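Local structure of hydrolase, isochorismatase family (Pseudomonas putida KT2440, 4H17) at residues P17-S22 against H123-V128; D30-Y35 against G77-Q82. The protein belongs to the isochorismatase family and is probably a hydrolase. One frame throughout, in Å; residues are numbered along the deposited sequence. Where two conformers were deposited one is given.

Interaction 1. Residues P17-S22 against H123-V128; sequences PPAKLS and HLDLIV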
loop_
_atom_site.group_PDB
_atom_site.type_symbol
_atom_site.label_atom_id
_atom_site.label_comp_id
_atom_site.label_asym_id
_atom_site.label_seq_id
_atom_site.Cartn_x
_atom_site.Cartn_y
_atom_site.Cartn_z
ATOM N N PRO A 17 -0.421 9.994 18.606
ATOM C CA PRO A 17 0.904 10.603 18.635
ATOM C C PRO A 17 2.009 9.746 18.005
ATOM O O PRO A 17 1.894 8.524 17.972
ATOM C CB PRO A 17 1.206 10.758 20.126
ATOM C CG PRO A 17 -0.062 10.482 20.837
ATOM C CD PRO A 17 -0.892 9.617 19.946
ATOM N N PRO A 18 3.087 10.388 17.540
ATOM C CA PRO A 18 4.220 9.582 17.106
ATOM C C PRO A 18 4.808 8.762 18.231
ATOM O O PRO A 18 4.701 9.108 19.414
ATOM C CB PRO A 18 5.224 10.594 16.574
ATOM C CG PRO A 18 4.764 11.927 17.092
ATOM C CD PRO A 18 3.284 11.811 17.221
ATOM N N ALA A 19 5.467 7.675 17.843
ATOM C CA ALA A 19 6.022 6.734 18.818
ATOM C C ALA A 19 7.131 7.406 19.582
ATOM O O ALA A 19 7.852 8.249 19.035
ATOM C CB ALA A 19 6.600 5.515 18.118
ATOM N N LYS A 20 7.284 7.019 20.838
ATOM C CA LYS A 20 8.483 7.359 21.600
ATOM C C LYS A 20 9.310 6.091 21.538
ATOM O O LYS A 20 8.795 5.010 21.825
ATOM C CB LYS A 20 8.151 7.711 23.058
ATOM C CG LYS A 20 7.408 9.022 23.295
ATOM C CD LYS A 20 8.250 10.243 22.959
ATOM C CE LYS A 20 8.106 11.321 24.015
ATOM N NZ LYS A 20 6.680 11.730 24.129
ATOM N N LEU A 21 10.583 6.217 21.170
ATOM C CA LEU A 21 11.490 5.061 21.095
ATOM C C LEU A 21 11.436 4.228 22.392
ATOM O O LEU A 21 11.463 3.003 22.359
ATOM C CB LEU A 21 12.916 5.513 20.790
ATOM C CG LEU A 21 13.949 4.404 20.646
ATOM C CD1 LEU A 21 13.483 3.366 19.613
ATOM C CD2 LEU A 21 15.305 4.990 20.275
ATOM N N SER A 22 11.314 4.912 23.532
ATOM C CA SER A 22 11.295 4.291 24.842
ATOM C C SER A 22 10.124 3.354 25.066
ATOM O O SER A 22 10.193 2.492 25.960
ATOM C CB SER A 22 11.308 5.368 25.931
ATOM O OG SER A 22 10.166 6.203 25.885
ATOM N N HIS A 123 4.457 -4.261 22.605
ATOM C CA HIS A 123 4.286 -2.833 22.212
ATOM C C HIS A 123 3.400 -2.639 21.013
ATOM O O HIS A 123 3.631 -3.218 19.952
ATOM C CB HIS A 123 5.649 -2.178 21.959
ATOM C CG HIS A 123 6.570 -2.312 23.115
ATOM N ND1 HIS A 123 6.336 -1.684 24.318
ATOM C CD2 HIS A 123 7.716 -3.010 23.264
ATOM C CE1 HIS A 123 7.294 -2.002 25.167
ATOM N NE2 HIS A 123 8.143 -2.810 24.553
ATOM N N LEU A 124 2.382 -1.798 21.177
ATOM C CA LEU A 124 1.539 -1.395 20.060
ATOM C C LEU A 124 2.234 -0.395 19.138
ATOM O O LEU A 124 1.890 -0.353 17.966
ATOM C CB LEU A 124 0.213 -0.815 20.564
ATOM C CG LEU A 124 -0.769 -1.857 21.121
ATOM C CD1 LEU A 124 -2.023 -1.160 21.654
ATOM C CD2 LEU A 124 -1.161 -2.897 20.075
ATOM N N ASP A 125 3.225 0.349 19.656
ATOM C CA ASP A 125 4.001 1.318 18.873
ATOM C C ASP A 125 5.234 0.723 18.176
ATOM O O ASP A 125 6.170 0.210 18.785
ATOM C CB ASP A 125 4.479 2.517 19.709
ATOM C CG ASP A 125 3.355 3.480 20.109
ATOM O OD1 ASP A 125 2.772 4.121 19.216
ATOM O OD2 ASP A 125 3.138 3.735 21.300
ATOM N N LEU A 126 5.213 0.863 16.861
ATOM C CA LEU A 126 6.262 0.380 15.980
ATOM C C LEU A 126 6.910 1.541 15.266
ATOM O O LEU A 126 6.241 2.383 14.695
ATOM C CB LEU A 126 5.708 -0.586 14.932
ATOM C CG LEU A 126 4.787 -1.724 15.387
ATOM C CD1 LEU A 126 4.297 -2.507 14.179
ATOM C CD2 LEU A 126 5.437 -2.607 16.442
ATOM N N ILE A 127 8.236 1.571 15.309
ATOM C CA ILE A 127 9.030 2.490 14.521
ATOM C C ILE A 127 9.569 1.656 13.353
ATOM O O ILE A 127 10.219 0.612 13.575
ATOM C CB ILE A 127 10.161 3.148 15.335
ATOM C CG1 ILE A 127 9.549 3.997 16.462
ATOM C CG2 ILE A 127 11.046 3.989 14.427
ATOM C CD1 ILE A 127 10.504 4.366 17.561
ATOM N N VAL A 128 9.256 2.109 12.143
ATOM C CA VAL A 128 9.555 1.411 10.916
ATOM C C VAL A 128 10.460 2.173 9.968
ATOM O O VAL A 128 10.259 3.364 9.718
ATOM C CB VAL A 128 8.247 1.060 10.180
ATOM C CG1 VAL A 128 8.510 0.266 8.923
ATOM C CG2 VAL A 128 7.262 0.304 11.050
HETATM O O HOH W 1 5.014 5.698 22.192
#

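Interaction 2. Residues D30-Y35 against G77-Q82; sequences DAQKEY and GRFDPQ. With EDO (1,2-ethanediol), chain G; SO4 (sulfate ion), chain C.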
loop_
_atom_site.group_PDB
_atom_site.type_symbol
_atom_site.label_atom_id
_atom_site.label_comp_id
_atom_site.label_asym_id
_atom_site.label_seq_id
_atom_site.Cartn_x
_atom_site.Cartn_y
_atom_site.Cartn_z
ATOM N N ASP A 30 14.647 -4.810 5.232
ATOM C CA ASP A 30 15.361 -5.070 4.000
ATOM C C ASP A 30 16.636 -4.249 3.839
ATOM O O ASP A 30 16.894 -3.748 2.758
ATOM C CB ASP A 30 14.451 -4.895 2.769
ATOM C CG ASP A 30 13.231 -5.834 2.778
ATOM O OD1 ASP A 30 13.258 -6.909 3.442
ATOM O OD2 ASP A 30 12.270 -5.482 2.050
ATOM N N ALA A 31 17.410 -4.082 4.911
ATOM C CA ALA A 31 18.634 -3.267 4.812
ATOM C C ALA A 31 19.757 -4.129 4.214
ATOM O O ALA A 31 20.722 -4.540 4.879
ATOM C CB ALA A 31 18.977 -2.672 6.165
ATOM N N GLN A 32 19.602 -4.398 2.918
ATOM C CA GLN A 32 20.435 -5.361 2.198
ATOM C C GLN A 32 21.197 -4.757 1.023
ATOM O O GLN A 32 20.804 -3.751 0.456
ATOM C CB GLN A 32 19.601 -6.512 1.698
ATOM C CG GLN A 32 18.921 -7.281 2.805
ATOM C CD GLN A 32 18.037 -8.347 2.258
ATOM O OE1 GLN A 32 16.803 -8.172 2.125
ATOM N NE2 GLN A 32 18.648 -9.513 1.956
ATOM N N LYS A 33 22.289 -5.431 0.651
ATOM C CA LYS A 33 23.223 -4.887 -0.348
ATOM C C LYS A 33 22.651 -4.814 -1.801
ATOM O O LYS A 33 23.131 -4.007 -2.628
ATOM C CB LYS A 33 24.550 -5.652 -0.330
ATOM C CG LYS A 33 25.349 -5.573 0.938
ATOM C CD LYS A 33 26.719 -6.231 0.772
ATOM C CE LYS A 33 27.595 -6.044 1.975
ATOM N NZ LYS A 33 28.835 -6.836 1.799
ATOM N N GLU A 34 21.609 -5.598 -2.094
ATOM C CA GLU A 34 20.887 -5.535 -3.356
ATOM C C GLU A 34 20.586 -4.093 -3.744
ATOM O O GLU A 34 20.708 -3.734 -4.913
ATOM C CB GLU A 34 19.580 -6.321 -3.240
ATOM C CG GLU A 34 18.731 -6.304 -4.498
ATOM C CD GLU A 34 19.291 -7.105 -5.662
ATOM O OE1 GLU A 34 19.651 -8.288 -5.475
ATOM O OE2 GLU A 34 19.377 -6.582 -6.788
ATOM N N TYR A 35 20.298 -3.256 -2.751
ATOM C CA TYR A 35 19.837 -1.908 -3.002
ATOM C C TYR A 35 20.954 -0.897 -3.241
ATOM O O TYR A 35 20.655 0.320 -3.367
ATOM C CB TYR A 35 18.955 -1.444 -1.855
ATOM C CG TYR A 35 17.690 -2.226 -1.646
ATOM C CD1 TYR A 35 16.742 -2.344 -2.672
ATOM C CD2 TYR A 35 17.422 -2.862 -0.422
ATOM C CE1 TYR A 35 15.568 -3.041 -2.459
ATOM C CE2 TYR A 35 16.250 -3.570 -0.230
ATOM C CZ TYR A 35 15.339 -3.656 -1.235
ATOM O OH TYR A 35 14.212 -4.373 -0.838
ATOM N N GLY A 77 20.111 -15.182 -7.866
ATOM C CA GLY A 77 19.121 -14.205 -8.346
ATOM C C GLY A 77 19.093 -12.964 -7.500
ATOM O O GLY A 77 20.067 -12.595 -6.857
ATOM N N ARG A 78 17.961 -12.273 -7.507
ATOM C CA ARG A 78 17.819 -11.083 -6.720
ATOM C C ARG A 78 17.805 -11.393 -5.214
ATOM O O ARG A 78 17.247 -12.407 -4.792
ATOM C CB ARG A 78 16.545 -10.330 -7.175
ATOM C CG ARG A 78 16.589 -9.823 -8.627
ATOM C CD ARG A 78 17.565 -8.673 -8.789
ATOM N NE ARG A 78 17.898 -8.438 -10.191
ATOM C CZ ARG A 78 18.948 -7.739 -10.625
ATOM N NH1 ARG A 78 19.800 -7.149 -9.781
ATOM N NH2 ARG A 78 19.134 -7.610 -11.921
ATOM N N PHE A 79 18.439 -10.531 -4.423
ATOM C CA PHE A 79 18.634 -10.714 -2.986
ATOM C C PHE A 79 19.248 -12.076 -2.674
ATOM O O PHE A 79 18.972 -12.669 -1.642
ATOM C CB PHE A 79 17.298 -10.560 -2.212
ATOM C CG PHE A 79 16.565 -9.256 -2.517
ATOM C CD1 PHE A 79 15.749 -9.111 -3.618
ATOM C CD2 PHE A 79 16.774 -8.135 -1.688
ATOM C CE1 PHE A 79 15.108 -7.912 -3.894
ATOM C CE2 PHE A 79 16.128 -6.928 -1.961
ATOM C CZ PHE A 79 15.314 -6.816 -3.069
ATOM N N ASP A 80 20.126 -12.534 -3.568
ATOM C CA ASP A 80 20.744 -13.841 -3.466
ATOM C C ASP A 80 21.287 -14.139 -2.051
ATOM O O ASP A 80 22.247 -13.509 -1.623
ATOM C CB ASP A 80 21.890 -13.851 -4.456
ATOM C CG ASP A 80 22.595 -15.169 -4.549
ATOM O OD1 ASP A 80 22.281 -16.107 -3.808
ATOM O OD2 ASP A 80 23.532 -15.221 -5.382
ATOM N N PRO A 81 20.751 -15.163 -1.371
ATOM C CA PRO A 81 21.197 -15.397 -0.019
ATOM C C PRO A 81 22.552 -16.086 0.070
ATOM O O PRO A 81 23.125 -16.142 1.148
ATOM C CB PRO A 81 20.100 -16.241 0.559
ATOM C CG PRO A 81 19.589 -17.039 -0.629
ATOM C CD PRO A 81 19.640 -16.050 -1.756
ATOM N N GLN A 82 23.069 -16.536 -1.040
ATOM C CA GLN A 82 24.423 -17.102 -1.109
ATOM C C GLN A 82 25.389 -16.131 -1.803
ATOM O O GLN A 82 26.498 -16.526 -2.168
ATOM C CB GLN A 82 24.391 -18.401 -1.891
ATOM C CG GLN A 82 23.641 -19.511 -1.182
ATOM C CD GLN A 82 23.644 -20.865 -1.865
ATOM O OE1 GLN A 82 24.291 -21.079 -2.886
ATOM N NE2 GLN A 82 22.890 -21.808 -1.284
HETATM C C1 EDO G . 15.032 -13.738 -10.413
HETATM O O1 EDO G . 16.400 -14.192 -10.524
HETATM C C2 EDO G . 14.565 -13.894 -8.995
HETATM O O2 EDO G . 15.310 -13.044 -8.107
HETATM S S SO4 C . 10.906 -4.443 -1.855
HETATM O O1 SO4 C . 11.014 -5.528 -0.856
HETATM O O2 SO4 C . 10.345 -3.251 -1.272
HETATM O O3 SO4 C . 9.970 -4.908 -2.906
HETATM O O4 SO4 C . 12.179 -4.188 -2.552
HETATM O O HOH W 2 18.239 -12.066 0.974
#

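Interaction 1. Residues P17-S22 against H123-V128
Ala19 and Leu21 pack on Ile127 at the start of strand 125-131, an inner strand of the parallel sheet in this Rossmann-like fold. Residues 17-22 belong to the loop between helix 8-12 and the first strand, 24-29. The backbones come closest at Ala19 and Asp125, whose CA atoms are 5.8 Å apart. The methyl of Ala19 points at the strand and reaches both Asp125 and Ile127, two residues apart. Ala19 CB lies 3.7 Å from Ile127 CG1 and 4.0 Å from Asp125 CB.

Ile127 carries the contact further along the loop. Its CG1 branch lies beside the backbone N (chi1 -63°) and runs on nearly extended, which brings CD1 to Leu21. Ile127 CD1 rests 3.7 Å from Leu21 CA. The CB of Leu21 points away from the strand, yet its CD1 branch turns back and meets Ile127 CD1 at 3.8 Å. The two side chains cross at about a right angle. Ile127 also packs on Leu26 and Val154, so it joins the loop to both neighbouring strands.

The Asp125 side is polar. OD1 forms a salt bridge with Arg150 NE, which ties the carboxylate to strand 150-159. The same strand holds the loop directly, through a hydrogen bond between Ala19 N and Thr152 OG1. The other carboxylate oxygen reaches the loop through water. Lys20 N donates to a water at 3.0 Å, and that water donates in turn to Asp125 OD2 at 2.9 Å.

Interaction 2. Residues D30-Y35 against G77-Q82
Glu34 lies across the ring of Phe79 and puts its carboxylate against the turn that carries Phe79 and Arg78. This joins two loops of the Rossmann-like fold, those that follow strands 24-29 and 66-71. CB of Glu34 touches one face of the ring, near CD2 and CE2. Glu34 CG is anti to the backbone N (chi1 179°) and sits over the ring centre in a CH-pi contact, 3.7 Å from the centroid of the Phe79 ring. The chain then bends at chi2 (71°), turning CD off the ring toward the backbone of the turn. Glu34 OE1 accepts a nearly straight hydrogen bond from Phe79 N at 2.8 Å, from above the carboxylate plane. Glu34 OE2 uses its syn lone pair for a salt bridge to Arg78 NH1 at 3.1 Å. It lies near the guanidinium plane, at the edge of that group.

Gly77 to Asp80 form a type II beta turn, in which Phe79 has positive phi. The edge of its ring is directed at the face of Tyr35, offset, with ring centroids 5.3 Å apart. A water links Phe79 O to Gln32 NE2, which also hydrogen-bonds Gly86 O. Phe79 also stacks on His71 and packs on Met8 of the second subunit.

Tyr35 OH donates to O4 of a sulfate at 2.7 Å. Ser135, Ser136, His71 and Met132 N also bind this ion. Probably from the crystallisation liquor, it may mark a pocket that can hold an anion. Each carboxylate oxygen of Glu34 is met by an N-H of the turn, one of them from a guanidinium, which would favour a charged carboxylate.

From the N terminus, the chain passes helix 8-12 and enters residues 17-22, where interaction 1 begins. It then runs through strand 24-29 into residues 30-35. Residues 77-82 follow strand 66-71 and close the loop of interaction 2. Only after strand 99-103 and helix 114-121 do residues 123-128 close interaction 1. Interaction 2 is thus nested inside the larger loop, without crossing it. The centres are 28 Å apart, on opposite sides of the chain's centre. Interaction 1 ties the N-terminal loop to strand 125-131 where that strand begins. Interaction 2 lies at the C-terminal ends of strands 24-29 and 66-71, joining the loops that leave them, beside the sulfate site.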